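Endo alpha-1,4 polygalactosaminidase (PDB 6OJ1) cleaves alpha-1,4-linked galactosamine polymers as an endo-acting (beta/alpha)-barrel glycoside hydrolase and thereby disrupts microbial biofilms. Local coordinates at residues S70-L75 against R138-D143; D151-D156 against L161-S166; Y232-K237 against N271-Y276. All blocks are in the same frame, centred on the assembly; numbering follows the deposited sequence.

Contact 1 of 3, residues S70-L75 against R138-D143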
ATOM      1  N   SER A  70      -8.933 -12.945  13.761  1.00 28.92           N
ATOM      2  CA  SER A  70     -10.127 -13.679  13.360  1.00 29.45           C
ATOM      3  C   SER A  70     -10.694 -13.155  12.042  1.00 29.92           C
ATOM      4  O   SER A  70     -11.242 -13.927  11.245  1.00 30.16           O
ATOM      5  CB  SER A  70     -11.175 -13.590  14.470  1.00 37.90           C
ATOM      6  OG  SER A  70     -12.439 -14.010  13.997  1.00 52.46           O
ATOM      7  N   THR A  71     -10.603 -11.844  11.814  1.00 25.43           N
ATOM      8  CA  THR A  71     -11.051 -11.278  10.544  1.00 31.55           C
ATOM      9  C   THR A  71     -10.174 -11.756   9.395  1.00 28.30           C
ATOM     10  O   THR A  71     -10.678 -12.137   8.331  1.00 26.74           O
ATOM     11  CB  THR A  71     -11.040  -9.747  10.626  1.00 34.17           C
ATOM     12  OG1 THR A  71     -12.034  -9.313  11.570  1.00 31.21           O
ATOM     13  CG2 THR A  71     -11.317  -9.122   9.261  1.00 29.70           C
ATOM     14  N   ILE A  72      -8.861 -11.764   9.610  1.00 23.98           N
ATOM     15  CA  ILE A  72      -7.925 -12.189   8.572  1.00 20.95           C
ATOM     16  C   ILE A  72      -8.116 -13.671   8.259  1.00 24.97           C
ATOM     17  O   ILE A  72      -8.227 -14.072   7.095  1.00 26.96           O
ATOM     18  CB  ILE A  72      -6.486 -11.862   9.013  1.00 24.17           C
ATOM     19  CG1 ILE A  72      -6.323 -10.344   9.130  1.00 27.34           C
ATOM     20  CG2 ILE A  72      -5.455 -12.451   8.033  1.00 25.17           C
ATOM     21  CD1 ILE A  72      -5.032  -9.912   9.808  1.00 24.59           C
ATOM     22  N   ALA A  73      -8.191 -14.507   9.296  1.00 27.07           N
ATOM     23  CA  ALA A  73      -8.420 -15.929   9.072  1.00 28.47           C
ATOM     24  C   ALA A  73      -9.771 -16.179   8.404  1.00 31.77           C
ATOM     25  O   ALA A  73      -9.903 -17.084   7.570  1.00 29.05           O
ATOM     26  CB  ALA A  73      -8.323 -16.684  10.396  1.00 29.24           C
ATOM     27  N   GLY A  74     -10.782 -15.384   8.756  1.00 29.93           N
ATOM     28  CA  GLY A  74     -12.094 -15.559   8.145  1.00 34.62           C
ATOM     29  C   GLY A  74     -12.074 -15.304   6.648  1.00 35.16           C
ATOM     30  O   GLY A  74     -12.735 -16.010   5.879  1.00 34.64           O
ATOM     31  N   LEU A  75     -11.317 -14.288   6.220  1.00 28.22           N
ATOM     32  CA  LEU A  75     -11.133 -14.045   4.793  1.00 29.28           C
ATOM     33  C   LEU A  75     -10.425 -15.219   4.127  1.00 26.60           C
ATOM     34  O   LEU A  75     -10.830 -15.672   3.051  1.00 29.07           O
ATOM     35  CB  LEU A  75     -10.356 -12.743   4.583  1.00 28.60           C
ATOM     36  CG  LEU A  75     -11.145 -11.446   4.819  1.00 27.76           C
ATOM     37  CD1 LEU A  75     -10.205 -10.257   4.896  1.00 22.94           C
ATOM     38  CD2 LEU A  75     -12.200 -11.218   3.732  1.00 29.60           C
ATOM     39  N   ARG A 138       2.896 -10.859  10.415  1.00 16.43           N
ATOM     40  CA  ARG A 138       3.095 -12.303  10.355  1.00 18.94           C
ATOM     41  C   ARG A 138       2.244 -13.021  11.399  1.00 18.09           C
ATOM     42  O   ARG A 138       1.550 -13.997  11.092  1.00 22.21           O
ATOM     43  CB  ARG A 138       4.575 -12.638  10.568  1.00 16.96           C
ATOM     44  CG  ARG A 138       4.842 -14.140  10.670  1.00 20.15           C
ATOM     45  CD  ARG A 138       6.127 -14.410  11.494  1.00 23.86           C
ATOM     46  NE  ARG A 138       6.058 -13.797  12.826  1.00 21.21           N
ATOM     47  CZ  ARG A 138       7.105 -13.331  13.507  1.00 25.14           C
ATOM     48  NH1 ARG A 138       8.357 -13.396  13.009  1.00 20.64           N
ATOM     49  NH2 ARG A 138       6.902 -12.801  14.708  1.00 22.10           N
ATOM     50  N   ASP A 139       2.290 -12.543  12.645  1.00 19.86           N
ATOM     51  CA  ASP A 139       1.565 -13.195  13.732  1.00 22.66           C
ATOM     52  C   ASP A 139       0.065 -13.181  13.498  1.00 20.84           C
ATOM     53  O   ASP A 139      -0.636 -14.108  13.923  1.00 22.71           O
ATOM     54  CB  ASP A 139       1.881 -12.522  15.073  1.00 23.98           C
ATOM     55  CG  ASP A 139       3.318 -12.719  15.518  1.00 31.09           C
ATOM     56  OD1 ASP A 139       4.009 -13.605  14.969  1.00 25.12           O
ATOM     57  OD2 ASP A 139       3.764 -11.967  16.414  1.00 27.52           O
ATOM     58  N   LYS A 140      -0.450 -12.145  12.825  1.00 20.19           N
ATOM     59  CA  LYS A 140      -1.883 -12.074  12.543  1.00 23.24           C
ATOM     60  C   LYS A 140      -2.281 -12.895  11.328  1.00 23.79           C
ATOM     61  O   LYS A 140      -3.476 -13.029  11.052  1.00 25.75           O
ATOM     62  CB  LYS A 140      -2.306 -10.614  12.337  1.00 23.26           C
ATOM     63  CG  LYS A 140      -2.330  -9.794  13.621  1.00 23.91           C
ATOM     64  CD  LYS A 140      -3.019  -8.449  13.372  1.00 23.59           C
ATOM     65  CE  LYS A 140      -3.129  -7.658  14.655  1.00 28.67           C
ATOM     66  NZ  LYS A 140      -3.947  -6.415  14.500  1.00 24.07           N
ATOM     67  N   GLY A 141      -1.312 -13.442  10.598  1.00 20.00           N
ATOM     68  CA  GLY A 141      -1.610 -14.295   9.469  1.00 20.94           C
ATOM     69  C   GLY A 141      -1.684 -13.586   8.138  1.00 21.51           C
ATOM     70  O   GLY A 141      -2.145 -14.198   7.166  1.00 23.48           O
ATOM     71  N   CYS A 142      -1.238 -12.323   8.064  1.00 22.68           N
ATOM     72  CA  CYS A 142      -1.237 -11.575   6.812  1.00 19.82           C
ATOM     73  C   CYS A 142      -0.500 -12.344   5.725  1.00 23.23           C
ATOM     74  O   CYS A 142       0.577 -12.894   5.961  1.00 24.94           O
ATOM     75  CB  CYS A 142      -0.572 -10.211   7.001  1.00 17.84           C
ATOM     76  SG  CYS A 142      -1.339  -9.176   8.269  1.00 22.75           S
ATOM     77  N   ASP A 143      -1.078 -12.363   4.527  1.00 19.69           N
ATOM     78  CA  ASP A 143      -0.404 -12.983   3.388  1.00 21.68           C
ATOM     79  C   ASP A 143       0.662 -12.077   2.815  1.00 22.71           C
ATOM     80  O   ASP A 143       1.665 -12.559   2.278  1.00 21.32           O
ATOM     81  CB  ASP A 143      -1.414 -13.342   2.299  1.00 21.91           C
ATOM     82  CG  ASP A 143      -2.383 -14.393   2.756  1.00 31.19           C
ATOM     83  OD1 ASP A 143      -1.942 -15.548   2.963  1.00 26.99           O
ATOM     84  OD2 ASP A 143      -3.581 -14.069   2.939  1.00 24.41           O
TER

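Contact 2 of 3, residues D151-D156 against L161-S166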
ATOM      1  N   ASP A 151       7.840   7.312  -0.215  1.00 18.19           N
ATOM      2  CA  ASP A 151       8.158   8.326  -1.214  1.00 21.94           C
ATOM      3  C   ASP A 151       8.414   9.690  -0.586  1.00 18.94           C
ATOM      4  O   ASP A 151       8.153  10.720  -1.213  1.00 20.42           O
ATOM      5  CB  ASP A 151       7.048   8.440  -2.261  1.00 20.90           C
ATOM      6  CG  ASP A 151       5.679   8.780  -1.652  1.00 22.53           C
ATOM      7  OD1 ASP A 151       5.545   8.824  -0.413  1.00 20.72           O
ATOM      8  OD2 ASP A 151       4.731   9.004  -2.425  1.00 20.75           O
ATOM      9  N   GLY A 152       8.982   9.706   0.628  1.00 20.48           N
ATOM     10  CA  GLY A 152       9.289  10.962   1.292  1.00 19.54           C
ATOM     11  C   GLY A 152      10.189  11.864   0.477  1.00 20.36           C
ATOM     12  O   GLY A 152      10.044  13.086   0.529  1.00 20.52           O
ATOM     13  N   TYR A 153      11.093  11.271  -0.318  1.00 18.74           N
ATOM     14  CA  TYR A 153      11.993  12.044  -1.180  1.00 18.29           C
ATOM     15  C   TYR A 153      11.235  12.944  -2.150  1.00 26.09           C
ATOM     16  O   TYR A 153      11.791  13.946  -2.616  1.00 27.31           O
ATOM     17  CB  TYR A 153      12.937  11.111  -1.968  1.00 23.08           C
ATOM     18  CG  TYR A 153      12.212  10.166  -2.901  1.00 18.19           C
ATOM     19  CD1 TYR A 153      11.772  10.590  -4.147  1.00 20.66           C
ATOM     20  CD2 TYR A 153      11.919   8.859  -2.509  1.00 20.05           C
ATOM     21  CE1 TYR A 153      11.067   9.738  -4.993  1.00 28.28           C
ATOM     22  CE2 TYR A 153      11.224   8.002  -3.346  1.00 18.89           C
ATOM     23  CZ  TYR A 153      10.801   8.447  -4.584  1.00 20.72           C
ATOM     24  OH  TYR A 153      10.102   7.597  -5.425  1.00 20.92           O
ATOM     25  N   ASP A 154       9.983  12.613  -2.470  1.00 19.41           N
ATOM     26  CA  ASP A 154       9.185  13.382  -3.409  1.00 23.35           C
ATOM     27  C   ASP A 154       8.280  14.382  -2.698  1.00 33.11           C
ATOM     28  O   ASP A 154       7.299  14.852  -3.286  1.00 32.46           O
ATOM     29  CB  ASP A 154       8.362  12.431  -4.278  1.00 28.19           C
ATOM     30  CG  ASP A 154       7.876  13.076  -5.558  1.00 32.70           C
ATOM     31  OD1 ASP A 154       8.505  14.050  -6.016  1.00 33.84           O
ATOM     32  OD2 ASP A 154       6.853  12.610  -6.093  1.00 41.13           O
ATOM     33  N   ASN A 155       8.598  14.711  -1.448  1.00 26.27           N
ATOM     34  CA  ASN A 155       7.743  15.537  -0.606  1.00 26.51           C
ATOM     35  C   ASN A 155       8.607  16.402   0.299  1.00 29.35           C
ATOM     36  O   ASN A 155       9.805  16.166   0.458  1.00 24.82           O
ATOM     37  CB  ASN A 155       6.822  14.673   0.238  1.00 24.75           C
ATOM     38  CG  ASN A 155       5.764  13.981  -0.590  1.00 27.24           C
ATOM     39  OD1 ASN A 155       4.766  14.592  -0.965  1.00 31.82           O
ATOM     40  ND2 ASN A 155       5.973  12.708  -0.877  1.00 25.10           N
ATOM     41  N   ASP A 156       7.975  17.399   0.915  1.00 26.59           N
ATOM     42  CA  ASP A 156       8.650  18.273   1.876  1.00 27.82           C
ATOM     43  C   ASP A 156       8.767  17.496   3.186  1.00 31.74           C
ATOM     44  O   ASP A 156       7.920  17.586   4.077  1.00 25.85           O
ATOM     45  CB  ASP A 156       7.877  19.583   2.024  1.00 32.80           C
ATOM     46  CG  ASP A 156       8.490  20.529   3.045  1.00 41.56           C
ATOM     47  OD1 ASP A 156       9.577  20.234   3.583  1.00 34.50           O
ATOM     48  OD2 ASP A 156       7.865  21.581   3.317  1.00 44.48           O
ATOM     49  N   LEU A 161      15.525  13.335   2.745  1.00 21.53           N
ATOM     50  CA  LEU A 161      15.332  11.987   2.225  1.00 19.61           C
ATOM     51  C   LEU A 161      15.572  11.932   0.721  1.00 19.31           C
ATOM     52  O   LEU A 161      15.204  12.846  -0.025  1.00 20.70           O
ATOM     53  CB  LEU A 161      13.909  11.504   2.537  1.00 18.46           C
ATOM     54  CG  LEU A 161      13.566  11.246   4.003  1.00 21.96           C
ATOM     55  CD1 LEU A 161      12.117  10.800   4.089  1.00 23.62           C
ATOM     56  CD2 LEU A 161      14.505  10.208   4.642  1.00 23.97           C
ATOM     57  N   THR A 162      16.180  10.837   0.270  1.00 20.03           N
ATOM     58  CA  THR A 162      16.549  10.660  -1.128  1.00 20.74           C
ATOM     59  C   THR A 162      15.928   9.386  -1.694  1.00 18.57           C
ATOM     60  O   THR A 162      15.461   8.508  -0.966  1.00 17.98           O
ATOM     61  CB  THR A 162      18.072  10.570  -1.294  1.00 24.52           C
ATOM     62  OG1 THR A 162      18.530   9.382  -0.631  1.00 22.55           O
ATOM     63  CG2 THR A 162      18.768  11.805  -0.716  1.00 21.46           C
ATOM     64  N   GLN A 163      16.003   9.266  -3.022  1.00 19.33           N
ATOM     65  CA  GLN A 163      15.587   8.028  -3.671  1.00 20.17           C
ATOM     66  C   GLN A 163      16.399   6.836  -3.177  1.00 21.76           C
ATOM     67  O   GLN A 163      15.838   5.763  -2.922  1.00 19.48           O
ATOM     68  CB  GLN A 163      15.697   8.183  -5.184  1.00 22.67           C
ATOM     69  CG  GLN A 163      14.672   9.158  -5.749  1.00 24.68           C
ATOM     70  CD  GLN A 163      14.648   9.165  -7.259  1.00 26.25           C
ATOM     71  OE1 GLN A 163      15.126   8.231  -7.905  1.00 34.95           O
ATOM     72  NE2 GLN A 163      14.114  10.230  -7.835  1.00 29.67           N
ATOM     73  N   ALA A 164      17.714   7.009  -3.008  1.00 20.94           N
ATOM     74  CA  ALA A 164      18.535   5.914  -2.497  1.00 19.06           C
ATOM     75  C   ALA A 164      18.098   5.502  -1.092  1.00 19.34           C
ATOM     76  O   ALA A 164      18.145   4.317  -0.743  1.00 19.24           O
ATOM     77  CB  ALA A 164      20.021   6.304  -2.513  1.00 17.73           C
ATOM     78  N   ASP A 165      17.674   6.467  -0.268  1.00 18.71           N
ATOM     79  CA  ASP A 165      17.175   6.114   1.059  1.00 21.56           C
ATOM     80  C   ASP A 165      15.959   5.203   0.947  1.00 21.39           C
ATOM     81  O   ASP A 165      15.855   4.199   1.658  1.00 18.16           O
ATOM     82  CB  ASP A 165      16.808   7.369   1.863  1.00 15.99           C
ATOM     83  CG  ASP A 165      18.008   8.192   2.277  1.00 24.38           C
ATOM     84  OD1 ASP A 165      19.127   7.657   2.446  1.00 24.16           O
ATOM     85  OD2 ASP A 165      17.814   9.409   2.466  1.00 23.72           O
ATOM     86  N   SER A 166      15.037   5.537   0.043  1.00 17.55           N
ATOM     87  CA  SER A 166      13.828   4.733  -0.111  1.00 19.11           C
ATOM     88  C   SER A 166      14.144   3.363  -0.686  1.00 18.70           C
ATOM     89  O   SER A 166      13.521   2.366  -0.299  1.00 20.06           O
ATOM     90  CB  SER A 166      12.831   5.471  -1.002  1.00 18.02           C
ATOM     91  OG  SER A 166      12.218   6.511  -0.264  1.00 18.06           O
TER
HETATM   92  O   HOH W   1      11.969   8.776   1.088  1.00 26.87           O

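Contact 3 of 3, residues Y232-K237 against N271-Y276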
ATOM      1  N   TYR A 232      -9.763   8.072  -7.460  1.00 23.50           N
ATOM      2  CA  TYR A 232     -10.629   8.779  -6.516  1.00 24.11           C
ATOM      3  C   TYR A 232     -11.436   9.825  -7.278  1.00 26.14           C
ATOM      4  O   TYR A 232     -11.195  11.031  -7.141  1.00 28.94           O
ATOM      5  CB  TYR A 232      -9.818   9.456  -5.414  1.00 23.64           C
ATOM      6  CG  TYR A 232      -8.943   8.555  -4.565  1.00 23.89           C
ATOM      7  CD1 TYR A 232      -9.495   7.639  -3.679  1.00 19.92           C
ATOM      8  CD2 TYR A 232      -7.559   8.654  -4.630  1.00 22.95           C
ATOM      9  CE1 TYR A 232      -8.683   6.827  -2.885  1.00 21.20           C
ATOM     10  CE2 TYR A 232      -6.739   7.861  -3.845  1.00 21.26           C
ATOM     11  CZ  TYR A 232      -7.304   6.946  -2.975  1.00 18.54           C
ATOM     12  OH  TYR A 232      -6.503   6.146  -2.182  1.00 19.08           O
ATOM     13  N   PRO A 233     -12.415   9.402  -8.075  1.00 27.39           N
ATOM     14  CA  PRO A 233     -13.079  10.358  -8.980  1.00 27.69           C
ATOM     15  C   PRO A 233     -13.950  11.392  -8.277  1.00 31.55           C
ATOM     16  O   PRO A 233     -14.235  12.434  -8.880  1.00 36.16           O
ATOM     17  CB  PRO A 233     -13.909   9.452  -9.900  1.00 37.02           C
ATOM     18  CG  PRO A 233     -14.109   8.215  -9.132  1.00 40.12           C
ATOM     19  CD  PRO A 233     -12.880   8.021  -8.281  1.00 26.29           C
ATOM     20  N   LYS A 234     -14.392  11.147  -7.041  1.00 28.69           N
ATOM     21  CA  LYS A 234     -15.189  12.139  -6.322  1.00 30.32           C
ATOM     22  C   LYS A 234     -14.340  13.253  -5.724  1.00 31.53           C
ATOM     23  O   LYS A 234     -14.895  14.220  -5.193  1.00 32.85           O
ATOM     24  CB  LYS A 234     -16.007  11.475  -5.202  1.00 26.53           C
ATOM     25  CG  LYS A 234     -16.942  10.353  -5.663  1.00 23.90           C
ATOM     26  CD  LYS A 234     -17.641   9.653  -4.479  1.00 29.82           C
ATOM     27  CE  LYS A 234     -18.144   8.270  -4.875  1.00 28.67           C
ATOM     28  NZ  LYS A 234     -18.666   7.484  -3.685  1.00 24.00           N
ATOM     29  N   GLY A 235     -13.020  13.145  -5.790  1.00 33.32           N
ATOM     30  CA  GLY A 235     -12.174  14.196  -5.267  1.00 34.66           C
ATOM     31  C   GLY A 235     -11.774  13.945  -3.831  1.00 43.00           C
ATOM     32  O   GLY A 235     -12.061  12.903  -3.238  1.00 41.72           O
ATOM     33  N   ASP A 236     -11.106  14.940  -3.256  1.00 39.16           N
ATOM     34  CA  ASP A 236     -10.455  14.755  -1.966  1.00 44.48           C
ATOM     35  C   ASP A 236     -11.302  15.206  -0.782  1.00 40.88           C
ATOM     36  O   ASP A 236     -10.820  15.148   0.353  1.00 48.27           O
ATOM     37  CB  ASP A 236      -9.107  15.484  -1.961  1.00 49.06           C
ATOM     38  CG  ASP A 236      -9.255  16.974  -2.154  1.00 61.59           C
ATOM     39  OD1 ASP A 236     -10.312  17.406  -2.669  1.00 66.71           O
ATOM     40  OD2 ASP A 236      -8.319  17.713  -1.771  1.00 62.98           O
ATOM     41  N   LYS A 237     -12.552  15.619  -1.000  1.00 35.41           N
ATOM     42  CA  LYS A 237     -13.387  16.104   0.088  1.00 47.39           C
ATOM     43  C   LYS A 237     -14.773  15.468   0.142  1.00 56.49           C
ATOM     44  O   LYS A 237     -15.559  15.822   1.027  1.00 71.91           O
ATOM     45  CB  LYS A 237     -13.540  17.632   0.006  1.00 51.57           C
ATOM     46  N   ASN A 271     -13.030   3.878   2.749  1.00 18.27           N
ATOM     47  CA  ASN A 271     -14.002   3.074   3.485  1.00 18.32           C
ATOM     48  C   ASN A 271     -14.487   1.912   2.606  1.00 18.62           C
ATOM     49  O   ASN A 271     -13.839   1.590   1.606  1.00 20.06           O
ATOM     50  CB  ASN A 271     -15.149   3.964   3.998  1.00 21.10           C
ATOM     51  CG  ASN A 271     -15.980   4.602   2.871  1.00 21.44           C
ATOM     52  OD1 ASN A 271     -15.771   4.334   1.688  1.00 23.15           O
ATOM     53  ND2 ASN A 271     -16.956   5.431   3.257  1.00 21.66           N
ATOM     54  N   ASN A 272     -15.607   1.257   2.957  1.00 16.92           N
ATOM     55  CA  ASN A 272     -16.010   0.043   2.239  1.00 19.03           C
ATOM     56  C   ASN A 272     -16.342   0.314   0.769  1.00 19.60           C
ATOM     57  O   ASN A 272     -16.082  -0.536  -0.098  1.00 19.94           O
ATOM     58  CB  ASN A 272     -17.240  -0.607   2.902  1.00 20.41           C
ATOM     59  CG  ASN A 272     -16.891  -1.484   4.122  1.00 22.31           C
ATOM     60  OD1 ASN A 272     -15.890  -2.194   4.137  1.00 22.03           O
ATOM     61  ND2 ASN A 272     -17.766  -1.457   5.133  1.00 19.98           N
ATOM     62  N   TRP A 273     -16.970   1.451   0.467  1.00 19.41           N
ATOM     63  CA  TRP A 273     -17.579   1.638  -0.851  1.00 21.56           C
ATOM     64  C   TRP A 273     -16.568   1.410  -1.966  1.00 25.80           C
ATOM     65  O   TRP A 273     -15.433   1.876  -1.890  1.00 21.28           O
ATOM     66  CB  TRP A 273     -18.158   3.045  -0.987  1.00 24.13           C
ATOM     67  CG  TRP A 273     -18.724   3.293  -2.352  1.00 23.68           C
ATOM     68  CD1 TRP A 273     -19.963   2.935  -2.803  1.00 22.09           C
ATOM     69  CD2 TRP A 273     -18.064   3.931  -3.450  1.00 27.24           C
ATOM     70  NE1 TRP A 273     -20.123   3.334  -4.110  1.00 25.63           N
ATOM     71  CE2 TRP A 273     -18.965   3.936  -4.532  1.00 26.33           C
ATOM     72  CE3 TRP A 273     -16.790   4.489  -3.624  1.00 25.69           C
ATOM     73  CZ2 TRP A 273     -18.648   4.492  -5.763  1.00 25.13           C
ATOM     74  CZ3 TRP A 273     -16.475   5.044  -4.850  1.00 20.56           C
ATOM     75  CH2 TRP A 273     -17.392   5.034  -5.907  1.00 24.28           C
ATOM     76  N   VAL A 274     -16.987   0.698  -3.014  1.00 22.92           N
ATOM     77  CA  VAL A 274     -16.095   0.433  -4.144  1.00 21.47           C
ATOM     78  C   VAL A 274     -16.933   0.199  -5.391  1.00 24.80           C
ATOM     79  O   VAL A 274     -18.037  -0.346  -5.327  1.00 24.78           O
ATOM     80  CB  VAL A 274     -15.154  -0.768  -3.859  1.00 25.86           C
ATOM     81  CG1 VAL A 274     -15.945  -2.032  -3.562  1.00 20.99           C
ATOM     82  CG2 VAL A 274     -14.187  -1.009  -5.011  1.00 21.71           C
ATOM     83  N   GLU A 275     -16.409   0.633  -6.536  1.00 23.52           N
ATOM     84  CA  GLU A 275     -16.948   0.230  -7.826  1.00 24.52           C
ATOM     85  C   GLU A 275     -15.825  -0.367  -8.654  1.00 33.06           C
ATOM     86  O   GLU A 275     -14.649  -0.037  -8.463  1.00 28.06           O
ATOM     87  CB  GLU A 275     -17.597   1.396  -8.577  1.00 30.03           C
ATOM     88  CG  GLU A 275     -18.977   1.738  -8.054  1.00 37.40           C
ATOM     89  CD  GLU A 275     -19.710   2.732  -8.931  1.00 47.71           C
ATOM     90  OE1 GLU A 275     -20.790   3.184  -8.505  1.00 48.64           O
ATOM     91  OE2 GLU A 275     -19.216   3.054 -10.038  1.00 50.23           O
ATOM     92  N   TYR A 276     -16.193  -1.258  -9.571  1.00 29.86           N
ATOM     93  CA  TYR A 276     -15.235  -1.895 -10.459  1.00 30.31           C
ATOM     94  C   TYR A 276     -15.514  -1.486 -11.896  1.00 33.17           C
ATOM     95  O   TYR A 276     -16.629  -1.097 -12.250  1.00 34.50           O
ATOM     96  CB  TYR A 276     -15.274  -3.420 -10.314  1.00 33.42           C
ATOM     97  CG  TYR A 276     -14.791  -3.841  -8.956  1.00 37.41           C
ATOM     98  CD1 TYR A 276     -13.439  -4.069  -8.720  1.00 26.96           C
ATOM     99  CD2 TYR A 276     -15.673  -3.957  -7.898  1.00 30.72           C
ATOM    100  CE1 TYR A 276     -12.988  -4.434  -7.462  1.00 24.87           C
ATOM    101  CE2 TYR A 276     -15.241  -4.313  -6.638  1.00 25.46           C
ATOM    102  CZ  TYR A 276     -13.898  -4.543  -6.418  1.00 21.94           C
ATOM    103  OH  TYR A 276     -13.469  -4.913  -5.168  1.00 25.69           O
TER

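Contact 1 of 3, residues S70-L75 against R138-D143
At chi1 -64° I72 sets CG2 trans to its own amide nitrogen and CG1 beside it, presenting both branches toward the C-terminal end of helix 124-140, and an extended chi2 of 169° carries CD1 further forward. The contact joins helices 69-77 and 124-140 on the outer layer of the (beta/alpha)-barrel. CG2 of I72 packs against two backbone carbonyl oxygens, 3.7 Å from K140 O and 3.8 Å from G141 O. Its other branch meets the root of a lysine, I72 CD1 sitting 3.8 Å from K140 CB, and the two side chains cross at about a right angle. Beyond CG the lysine runs extended, its end leading away from the isoleucine, and its NZ is gripped by the carbonyl oxygens of L64 and N67. No hydrogen bond passes directly between the segments; their direct contact is van der Waals, and it buries 148 Å² in all, counting both sides.

The chain turns out of helix 124-140 through a Schellman motif at G141, whose phi is positive (93°). G141 N donates to R138 O at 3.0 Å, while G141 O accepts from Q76 NE2, an amide on the same helix as I72 that also donates to D143 OD2 and so adds a polar tie beside the apolar one. Further inward, C142 is disulfide-bonded to C84, and its SG lies 4.1 Å from I72 CD1.

Contact 2 of 3, residues D151-D156 against L161-S166
No direct hydrogen bond joins Y153 to S166; a single water does the work, accepting from Y153 N at 3.0 Å and donating to S166 OG at 2.6 Å. The bridge ties a short 3-10 segment to the first turn of helix 163-179, within the loop that follows barrel strand 144-148, so the contact belongs to one beta-alpha unit of the (beta/alpha)-barrel. S166 OG is engaged a second time, bonding to the carbonyl oxygen of V150, which holds the serine against the start of the loop.

The tyrosine ring is the centre of the packing. Its CG lies between the backbone N and the carbonyl carbon (chi1 62°), a crowded position that turns the ring toward the helix. Q163 then crosses one face: its CG is 3.8 Å from the ring centroid and 17° off the normal, a CH-pi contact, while the amide plane further along is tilted 51° from the ring. The carbonyl carbon of D151 lies over the opposite face, offset toward the rim, and S166 OG meets the ring edge, 3.3 Å from Y153 CD2. At its base the tyrosine packs against the loop residues that lead into the helix, with Y153 CB 3.5 Å from L161 O. Beside it, L161 CD1 comes within 4.0 Å of G152 CA.

A capping box fixes the start of the helix itself. D165 N donates to T162 OG1, the N-cap side chain, at 3.1 Å, and in return T162 N donates to D165 OD2 from above the carboxylate plane.

Contact 3 of 3, residues Y232-K237 against N271-Y276
Residues 232-235 form a type I beta turn, closed by a bond of 3.1 Å from G235 N to Y232 O, and it faces residues 271-276, which leave a loop to run as a weakly bonded strand at about 274-275. This lies antiparallel to strand 261-266 of the (beta/alpha)-barrel, E275 bonding to I265 through the backbone, while the turn follows the preceding barrel strand, 227-231. Two side chains span the gap, K234 from the turn and W273 from just before the strand, and they approach from opposite directions.

What joins them is a cation-pi interaction. The lysine chain is extended beyond CG and lays its ammonium almost exactly above the benzo ring of the indole: K234 NZ is 3.3 Å from the centroid of the W273 six-membered ring, only 4° off its normal. The last methylene contributes as well, with K234 CE 3.8 Å from that same W273 centroid as a CH-pi contact. Having CG anti to the backbone N (chi1 177°) swings the indole of W273 out toward the turn, where it also touches I265 and D241.

K234 NZ additionally bonds to N267 OD1, L242 O and N240 OD1, so three neutral oxygens and a ring face hold the ammonium and probably stabilise its charge by dipole and cation-pi interactions. N267 serves both segments, for its ND2 bonds to N271 OD1. That same N271 oxygen, OD1, takes a weak bond from W273 N at 3.4 Å.

The three contacts are separate, spaced round one barrel with no shared atoms. Contacts 1 and 2 lie on opposite sides of the chain's centre, their own centres 31 Å apart, yet strand 144-148 connects them: residues 138-143 lead into it and residues 151-156 follow it. Contact 3 stands 26 Å from contact 1 and 27 Å from contact 2, centre to centre; its nearest atoms come within about 10 Å of contact 1 and about 12 Å of contact 2. Residues 151-156 and 232-237 both follow parallel barrel strands, at the end where barrel glycosidases carry their active sites. An N-glycan attached to the protein itself, not a substrate, touches N272 of contact 3.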